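Local coordinates for endoglucanase, glycoside hydrolase family 5 protein (PDB 5IHS) that probably hydrolyses internal beta-1,4-glucosidic bonds of cellulose as an endoglucanase with a TIM-barrel fold, at residues 58-62 and 87-93. Residues are numbered along the deposited sequence; the frame is centred on the assembly and turned at random.
Sequences FWSQW and AMGVEMD
Ser-60 and Ala-87 join the two backbones where the loop 58-62, just past barrel strand 53-57, lies against the C-terminal end of the neighbouring parallel strand 83-89. The amide N of Ser-60 reaches Ala-87 O at 2.9 Å, and a type I beta turn, Trp-59 to Trp-62, is closed by Trp-62 N bonding to Trp-59 O. In the Ser-60 side chain, chi1 of 58° sets OG between its own N and carbonyl carbon, where it accepts the amide of Gly-89 (N to OG 3.0 Å), while Glu-102 of helix 99-116 hydrogen-bonds the same hydroxyl. Ala-87 O and Gly-89 N at the strand end are thus both taken up by one loop residue.

Farther out, the Gln-61 chain bends at chi2 (-90°) and sends NE2 to Met-92 O, 3.0 Å away. The bond is almost straight at 174° and lies in the amide plane of Gln-61, yet it comes in from above the carbonyl plane of Met-92. OE1 sits 3.3 Å from Gly-89 CA, buried with no polar partner in the model. Cutting Gln-61 back to an alanine is likely to deprive Met-92 O of its amide donor and take away the CG under one face of the Trp-62 indole.

Met-92 bridges the two indoles: its CE meets Trp-59 CH2 at 3.6 Å, and its sulfur lies at the edge of the Trp-62 six-membered ring, a Met-aromatic contact. A water accepts from Trp-62 NE1 and donates to both Met-92 O and Asp-93 OD2. Trp-59 also packs edge-to-face with His-125 and meets Trp-282. Such beta-alpha loops form the catalytic face of a TIM barrel, and the aromatic cluster here is consistent with a place beside the cellulose-binding cleft of family 5 enzymes.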
# COMPACT_ATOMS: atom_id res chain seq x y z
N PHE A 58 1.25 -9.11 5.01
CA PHE A 58 2.62 -9.11 5.51
C PHE A 58 3.52 -9.76 4.46
O PHE A 58 3.04 -10.38 3.51
CB PHE A 58 2.59 -9.92 6.81
CG PHE A 58 3.87 -9.94 7.65
CD1 PHE A 58 4.06 -9.03 8.68
CD2 PHE A 58 4.78 -10.99 7.53
CE1 PHE A 58 5.18 -9.11 9.50
CE2 PHE A 58 5.89 -11.07 8.37
CZ PHE A 58 6.09 -10.14 9.35
N TRP A 59 4.83 -9.62 4.64
CA TRP A 59 5.83 -10.26 3.79
C TRP A 59 5.35 -11.58 3.20
O TRP A 59 5.08 -12.53 3.95
CB TRP A 59 7.08 -10.55 4.61
CG TRP A 59 7.82 -9.37 5.14
CD1 TRP A 59 7.59 -8.69 6.31
CD2 TRP A 59 8.98 -8.79 4.56
NE1 TRP A 59 8.53 -7.71 6.46
CE2 TRP A 59 9.40 -7.74 5.40
CE3 TRP A 59 9.71 -9.06 3.40
CZ2 TRP A 59 10.52 -6.97 5.11
CZ3 TRP A 59 10.82 -8.30 3.12
CH2 TRP A 59 11.22 -7.27 3.97
N SER A 60 5.31 -11.68 1.88
CA SER A 60 4.72 -12.83 1.22
C SER A 60 5.45 -14.14 1.53
O SER A 60 4.82 -15.20 1.53
CB SER A 60 4.70 -12.61 -0.29
OG SER A 60 5.99 -12.37 -0.82
N GLN A 61 6.76 -14.09 1.76
CA GLN A 61 7.48 -15.34 1.99
C GLN A 61 7.29 -15.88 3.41
O GLN A 61 7.59 -17.05 3.66
CB GLN A 61 8.97 -15.21 1.62
CG GLN A 61 9.86 -14.42 2.58
CD GLN A 61 9.93 -12.94 2.23
OE1 GLN A 61 8.91 -12.29 2.00
NE2 GLN A 61 11.15 -12.40 2.19
N TRP A 62 6.76 -15.06 4.32
CA TRP A 62 6.61 -15.45 5.71
C TRP A 62 5.16 -15.55 6.18
O TRP A 62 4.90 -16.25 7.17
CB TRP A 62 7.39 -14.48 6.62
CG TRP A 62 8.88 -14.52 6.34
CD1 TRP A 62 9.64 -15.62 6.08
CD2 TRP A 62 9.76 -13.40 6.29
NE1 TRP A 62 10.94 -15.25 5.86
CE2 TRP A 62 11.04 -13.89 5.99
CE3 TRP A 62 9.59 -12.02 6.47
CZ2 TRP A 62 12.15 -13.06 5.86
CZ3 TRP A 62 10.70 -11.20 6.34
CH2 TRP A 62 11.96 -11.72 6.04
N ALA A 87 2.34 -7.57 -0.35
CA ALA A 87 3.69 -7.16 0.03
C ALA A 87 4.66 -8.28 -0.35
O ALA A 87 5.00 -9.14 0.47
CB ALA A 87 3.75 -6.85 1.53
N MET A 88 5.12 -8.25 -1.59
CA MET A 88 5.97 -9.32 -2.11
C MET A 88 7.40 -9.12 -1.61
O MET A 88 8.10 -8.18 -2.02
CB MET A 88 5.95 -9.34 -3.63
CG MET A 88 6.63 -10.60 -4.16
SD MET A 88 6.82 -10.71 -5.94
CE MET A 88 7.97 -9.37 -6.22
N GLY A 89 7.86 -10.02 -0.74
CA GLY A 89 9.24 -9.95 -0.29
C GLY A 89 10.20 -10.18 -1.45
O GLY A 89 9.94 -10.99 -2.33
N VAL A 90 11.30 -9.43 -1.44
CA VAL A 90 12.27 -9.43 -2.52
C VAL A 90 13.58 -10.09 -2.08
O VAL A 90 14.00 -11.10 -2.65
CB VAL A 90 12.48 -8.00 -3.06
CG1 VAL A 90 13.55 -7.96 -4.13
CG2 VAL A 90 11.16 -7.46 -3.60
N GLU A 91 14.23 -9.53 -1.05
CA GLU A 91 15.38 -10.11 -0.39
C GLU A 91 14.92 -11.17 0.63
O GLU A 91 13.73 -11.37 0.85
CB GLU A 91 16.19 -8.98 0.27
CG GLU A 91 16.65 -7.85 -0.70
CD GLU A 91 15.68 -6.66 -0.86
OE1 GLU A 91 15.15 -6.12 0.15
OE2 GLU A 91 15.46 -6.24 -2.02
N MET A 92 15.89 -11.85 1.24
CA MET A 92 15.63 -12.78 2.35
C MET A 92 14.66 -13.90 1.96
O MET A 92 13.60 -14.08 2.57
CB MET A 92 15.14 -12.03 3.59
CG MET A 92 16.17 -11.06 4.16
SD MET A 92 15.50 -9.96 5.42
CE MET A 92 14.34 -9.00 4.45
N ASP A 93 15.06 -14.68 0.96
CA ASP A 93 14.29 -15.85 0.52
C ASP A 93 12.94 -15.45 -0.07
O ASP A 93 11.96 -16.19 0.04
CB ASP A 93 14.11 -16.88 1.63
CG ASP A 93 15.40 -17.56 2.02
OD1 ASP A 93 16.17 -17.95 1.11
OD2 ASP A 93 15.65 -17.72 3.23
O HOH W 1 13.37 -16.10 4.73